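Local structure of naphthalene dioxygenase small subunit (Rhodococcus sp., 2B1X) at residues I15-D27 / R94-T106. The protein forms the small (beta) subunit of naphthalene 1,2-dioxygenase, a Rieske non-heme iron oxygenase that dihydroxylates naphthalene. Numbering follows the deposited sequence.
Sequences ITEWLYMEAELLD and RSRHFVTNVRVAT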
loop_
_atom_site.group_PDB
_atom_site.type_symbol
_atom_site.label_atom_id
_atom_site.label_comp_id
_atom_site.label_asym_id
_atom_site.label_seq_id
_atom_site.Cartn_x
_atom_site.Cartn_y
_atom_site.Cartn_z
ATOM N N ILE B 15 32.756 4.280 17.560
ATOM C CA ILE B 15 31.636 5.134 17.186
ATOM C C ILE B 15 30.520 4.293 16.570
ATOM O O ILE B 15 29.350 4.442 16.924
ATOM C CB ILE B 15 32.093 6.298 16.275
ATOM C CG1 ILE B 15 32.806 7.359 17.138
ATOM C CG2 ILE B 15 30.918 6.907 15.538
ATOM C CD1 ILE B 15 33.539 8.452 16.369
ATOM N N THR B 16 30.904 3.372 15.704
ATOM C CA THR B 16 29.937 2.483 15.070
ATOM C C THR B 16 29.216 1.661 16.143
ATOM O O THR B 16 27.992 1.626 16.158
ATOM C CB THR B 16 30.617 1.632 13.993
ATOM O OG1 THR B 16 31.175 2.513 13.005
ATOM C CG2 THR B 16 29.582 0.801 13.208
ATOM N N GLU B 17 29.976 1.091 17.084
ATOM C CA GLU B 17 29.393 0.318 18.173
ATOM C C GLU B 17 28.491 1.197 19.031
ATOM O O GLU B 17 27.446 0.750 19.490
ATOM C CB GLU B 17 30.467 -0.414 18.994
ATOM C CG GLU B 17 31.025 -1.618 18.209
ATOM C CD GLU B 17 32.001 -2.511 18.973
ATOM O OE1 GLU B 17 32.628 -2.062 19.975
ATOM O OE2 GLU B 17 32.164 -3.687 18.538
ATOM N N TRP B 18 28.887 2.453 19.232
ATOM C CA TRP B 18 28.079 3.385 20.012
ATOM C C TRP B 18 26.726 3.612 19.304
ATOM O O TRP B 18 25.665 3.587 19.932
ATOM C CB TRP B 18 28.848 4.691 20.224
ATOM C CG TRP B 18 28.202 5.650 21.188
ATOM C CD1 TRP B 18 28.519 5.825 22.520
ATOM C CD2 TRP B 18 27.151 6.578 20.898
ATOM N NE1 TRP B 18 27.720 6.804 23.063
ATOM C CE2 TRP B 18 26.872 7.280 22.091
ATOM C CE3 TRP B 18 26.414 6.893 19.743
ATOM C CZ2 TRP B 18 25.887 8.282 22.163
ATOM C CZ3 TRP B 18 25.426 7.874 19.815
ATOM C CH2 TRP B 18 25.176 8.559 21.022
ATOM N N LEU B 19 26.756 3.789 17.991
ATOM C CA LEU B 19 25.518 4.013 17.245
ATOM C C LEU B 19 24.582 2.818 17.324
ATOM O O LEU B 19 23.353 2.971 17.418
ATOM C CB LEU B 19 25.821 4.326 15.772
ATOM C CG LEU B 19 26.395 5.688 15.418
ATOM C CD1 LEU B 19 26.690 5.750 13.954
ATOM C CD2 LEU B 19 25.389 6.774 15.798
ATOM N N TYR B 20 25.152 1.616 17.285
ATOM C CA TYR B 20 24.311 0.422 17.306
ATOM C C TYR B 20 23.742 0.218 18.706
ATOM O O TYR B 20 22.621 -0.239 18.848
ATOM C CB TYR B 20 25.075 -0.819 16.833
ATOM C CG TYR B 20 25.562 -0.787 15.408
ATOM C CD1 TYR B 20 26.544 -1.674 14.991
ATOM C CD2 TYR B 20 24.994 0.070 14.437
ATOM C CE1 TYR B 20 26.998 -1.704 13.694
ATOM C CE2 TYR B 20 25.445 0.044 13.086
ATOM C CZ TYR B 20 26.449 -0.848 12.736
ATOM O OH TYR B 20 26.953 -0.934 11.440
ATOM N N MET B 21 24.515 0.561 19.730
ATOM C CA MET B 21 24.037 0.519 21.122
ATOM C C MET B 21 22.909 1.538 21.354
ATOM O O MET B 21 21.949 1.278 22.079
ATOM C CB MET B 21 25.213 0.782 22.066
ATOM C CG MET B 21 24.862 0.983 23.571
ATOM S SD MET B 21 24.294 2.684 23.956
ATOM C CE MET B 21 25.822 3.678 23.752
ATOM N N GLU B 22 23.036 2.701 20.726
ATOM C CA GLU B 22 22.054 3.751 20.873
ATOM C C GLU B 22 20.734 3.301 20.267
ATOM O O GLU B 22 19.693 3.421 20.902
ATOM C CB GLU B 22 22.522 5.030 20.173
ATOM C CG GLU B 22 21.653 6.240 20.506
ATOM C CD GLU B 22 21.436 7.196 19.333
ATOM O OE1 GLU B 22 22.180 7.118 18.328
ATOM O OE2 GLU B 22 20.539 8.066 19.429
ATOM N N ALA B 23 20.801 2.802 19.030
ATOM C CA ALA B 23 19.637 2.253 18.327
ATOM C C ALA B 23 18.962 1.105 19.103
ATOM O O ALA B 23 17.735 1.024 19.183
ATOM C CB ALA B 23 20.043 1.778 16.923
ATOM N N GLU B 24 19.769 0.204 19.645
ATOM C CA GLU B 24 19.269 -0.891 20.470
ATOM C C GLU B 24 18.456 -0.429 21.662
ATOM O O GLU B 24 17.390 -0.991 21.937
ATOM C CB GLU B 24 20.420 -1.794 20.948
ATOM C CG GLU B 24 19.968 -2.982 21.787
ATOM C CD GLU B 24 21.120 -3.754 22.386
ATOM O OE1 GLU B 24 21.963 -4.260 21.627
ATOM O OE2 GLU B 24 21.200 -3.853 23.631
ATOM N N LEU B 25 18.968 0.564 22.390
ATOM C CA LEU B 25 18.237 1.154 23.512
ATOM C C LEU B 25 16.897 1.705 23.027
ATOM O O LEU B 25 15.862 1.411 23.625
ATOM C CB LEU B 25 19.058 2.275 24.177
ATOM C CG LEU B 25 20.308 1.982 25.029
ATOM C CD1 LEU B 25 20.839 3.273 25.679
ATOM C CD2 LEU B 25 20.029 0.952 26.146
ATOM N N LEU B 26 16.910 2.482 21.942
ATOM C CA LEU B 26 15.657 3.057 21.424
ATOM C C LEU B 26 14.666 1.949 21.043
ATOM O O LEU B 26 13.486 2.015 21.386
ATOM C CB LEU B 26 15.911 3.948 20.183
ATOM C CG LEU B 26 16.099 5.483 20.309
ATOM C CD1 LEU B 26 15.913 6.039 21.709
ATOM C CD2 LEU B 26 17.436 5.950 19.752
ATOM N N ASP B 27 15.150 0.923 20.362
ATOM C CA ASP B 27 14.243 -0.147 19.932
ATOM C C ASP B 27 13.757 -1.015 21.108
ATOM O O ASP B 27 12.847 -1.798 20.953
ATOM C CB ASP B 27 14.868 -0.999 18.815
ATOM C CG ASP B 27 15.191 -0.178 17.557
ATOM O OD1 ASP B 27 14.509 0.858 17.323
ATOM O OD2 ASP B 27 16.116 -0.485 16.765
ATOM N N ARG B 94 6.251 -1.175 17.828
ATOM C CA ARG B 94 7.403 -2.012 17.547
ATOM C C ARG B 94 8.198 -1.230 16.514
ATOM O O ARG B 94 7.676 -0.879 15.467
ATOM C CB ARG B 94 6.980 -3.353 16.951
ATOM C CG ARG B 94 6.545 -4.332 17.975
ATOM C CD ARG B 94 5.118 -4.138 18.410
ATOM N NE ARG B 94 4.218 -4.114 17.253
ATOM C CZ ARG B 94 2.899 -4.140 17.350
ATOM N NH1 ARG B 94 2.334 -4.257 18.556
ATOM N NH2 ARG B 94 2.142 -4.134 16.237
ATOM N N SER B 95 9.439 -0.897 16.833
ATOM C CA SER B 95 10.240 -0.145 15.871
ATOM C C SER B 95 11.578 -0.814 15.616
ATOM O O SER B 95 12.043 -1.613 16.415
ATOM C CB SER B 95 10.489 1.248 16.428
ATOM O OG SER B 95 11.230 1.140 17.624
ATOM N N ARG B 96 12.203 -0.480 14.485
ATOM C CA ARG B 96 13.583 -0.882 14.257
ATOM C C ARG B 96 14.328 0.235 13.578
ATOM O O ARG B 96 13.914 0.721 12.512
ATOM C CB ARG B 96 13.681 -2.185 13.461
ATOM C CG ARG B 96 15.120 -2.763 13.378
ATOM C CD ARG B 96 15.147 -4.286 13.626
ATOM N NE ARG B 96 14.271 -4.566 14.754
ATOM C CZ ARG B 96 14.665 -4.509 16.023
ATOM N NH1 ARG B 96 15.941 -4.284 16.289
ATOM N NH2 ARG B 96 13.778 -4.709 17.015
ATOM N N HIS B 97 15.435 0.622 14.198
ATOM C CA HIS B 97 16.339 1.593 13.645
ATOM C C HIS B 97 17.403 0.829 12.841
ATOM O O HIS B 97 18.327 0.261 13.426
ATOM C CB HIS B 97 17.045 2.383 14.777
ATOM C CG HIS B 97 16.170 3.380 15.493
ATOM N ND1 HIS B 97 15.061 3.007 16.232
ATOM C CD2 HIS B 97 16.213 4.734 15.541
ATOM C CE1 HIS B 97 14.478 4.088 16.738
ATOM N NE2 HIS B 97 15.146 5.150 16.318
ATOM N N PHE B 98 17.277 0.810 11.515
ATOM C CA PHE B 98 18.353 0.301 10.674
ATOM C C PHE B 98 19.305 1.464 10.390
ATOM O O PHE B 98 18.897 2.479 9.801
ATOM C CB PHE B 98 17.801 -0.252 9.355
ATOM C CG PHE B 98 16.875 -1.417 9.532
ATOM C CD1 PHE B 98 15.489 -1.207 9.691
ATOM C CD2 PHE B 98 17.375 -2.711 9.598
ATOM C CE1 PHE B 98 14.594 -2.267 9.844
ATOM C CE2 PHE B 98 16.477 -3.807 9.766
ATOM C CZ PHE B 98 15.095 -3.585 9.898
ATOM N N VAL B 99 20.569 1.293 10.786
ATOM C CA VAL B 99 21.582 2.347 10.731
ATOM C C VAL B 99 22.666 1.794 9.786
ATOM O O VAL B 99 23.273 0.737 10.063
ATOM C CB VAL B 99 22.163 2.629 12.142
ATOM C CG1 VAL B 99 23.237 3.650 12.087
ATOM C CG2 VAL B 99 21.028 3.079 13.172
ATOM N N THR B 100 22.884 2.482 8.665
ATOM C CA THR B 100 23.808 2.000 7.650
ATOM C C THR B 100 24.589 3.143 7.092
ATOM O O THR B 100 24.291 4.317 7.393
ATOM C CB THR B 100 23.026 1.386 6.446
ATOM O OG1 THR B 100 22.465 2.458 5.672
ATOM C CG2 THR B 100 21.863 0.550 6.901
ATOM N N ASN B 101 25.547 2.821 6.212
ATOM C CA ASN B 101 26.341 3.856 5.544
ATOM C C ASN B 101 26.982 4.808 6.593
ATOM O O ASN B 101 26.882 6.024 6.464
ATOM C CB ASN B 101 25.464 4.704 4.601
ATOM C CG ASN B 101 24.939 3.944 3.385
ATOM O OD1 ASN B 101 25.213 4.334 2.225
ATOM N ND2 ASN B 101 24.165 2.904 3.622
ATOM N N VAL B 102 27.610 4.271 7.633
ATOM C CA VAL B 102 28.186 5.119 8.698
ATOM C C VAL B 102 29.451 5.827 8.221
ATOM O O VAL B 102 30.416 5.182 7.787
ATOM C CB VAL B 102 28.440 4.327 9.982
ATOM C CG1 VAL B 102 29.206 5.199 11.074
ATOM C CG2 VAL B 102 27.130 3.769 10.551
ATOM N N ARG B 103 29.442 7.155 8.244
ATOM C CA ARG B 103 30.634 7.937 7.891
ATOM C C ARG B 103 31.093 8.727 9.110
ATOM O O ARG B 103 30.294 9.401 9.785
ATOM C CB ARG B 103 30.365 8.879 6.701
ATOM C CG ARG B 103 30.034 8.157 5.379
ATOM C CD ARG B 103 28.977 8.857 4.558
ATOM N NE ARG B 103 27.670 8.476 5.084
ATOM C CZ ARG B 103 26.540 9.133 4.867
ATOM N NH1 ARG B 103 26.552 10.235 4.121
ATOM N NH2 ARG B 103 25.402 8.687 5.397
ATOM N N VAL B 104 32.381 8.634 9.409
ATOM C CA VAL B 104 32.956 9.334 10.576
ATOM C C VAL B 104 34.030 10.318 10.117
ATOM O O VAL B 104 34.925 9.958 9.363
ATOM C CB VAL B 104 33.564 8.340 11.590
ATOM C CG1 VAL B 104 34.127 9.073 12.822
ATOM C CG2 VAL B 104 32.519 7.311 11.993
ATOM N N ALA B 105 33.918 11.565 10.564
ATOM C CA ALA B 105 34.932 12.576 10.276
ATOM C C ALA B 105 35.321 13.286 11.571
ATOM O O ALA B 105 34.556 13.228 12.537
ATOM C CB ALA B 105 34.407 13.567 9.248
ATOM N N THR B 106 36.503 13.924 11.596
ATOM C CA THR B 106 36.914 14.732 12.759
ATOM C C THR B 106 36.024 15.961 12.921
ATOM O O THR B 106 35.545 16.522 11.940
ATOM C CB THR B 106 38.436 15.166 12.717
ATOM O OG1 THR B 106 38.786 15.697 11.431
ATOM C CG2 THR B 106 39.377 13.975 12.901
HETATM O O HOH W 1 24.801 -1.292 9.898
HETATM O O HOH W 2 12.117 3.304 19.296
HETATM O O HOH W 3 11.368 -2.222 19.025
HETATM O O HOH W 4 14.508 -4.715 20.029
#
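Asp27 OD2 accepts the backbone N of His97 at 2.9 Å in a nearly straight bond (178°), met on the syn side and somewhat out of the carboxylate plane. The same oxygen lies over the guanidinium face of Arg96, 3.8 Å from NH1, a long salt bridge of charge alone with no N-H aimed at it; Arg96 NE pairs with Asp159 of a neighbouring subunit. Asp27 OD1 takes the ring ND1 of His97 in a hydrogen bond whose modelled length is doubtfully short. Carboxylate and imidazole planes stand 39° apart. With NE2 donating to the carbonyl of Ile171, the ring is bonded through both nitrogens, which limits its rotation. An asparagine here, with one acceptor oxygen in place of two, would probably leave either the ring or the backbone N-H of His97 without its mate and Arg96 without the nearby negative charge. Leu26 CB covers one imidazole face, 4.2 Å from the centroid, a CH-pi contact. In this NTF2-like fold, helix 10-27 packs on the curved sheet, and segment 15-27 runs antiparallel (170°) to 94-100, part of the sheet's outermost strand within this chain, their axes 7.8 Å apart. Toward and beyond the corner at Asn101 the packing is largely apolar: Leu19 CD1 meets Val102 CG1 tip to tip at 3.9 Å. Ile15, its CG1 anti to the carbonyl carbon, extends CD1 to within 3.6 Å of Val104 CG1. Between these ends, a water bridges Tyr20 OH and the carbonyl of Val99.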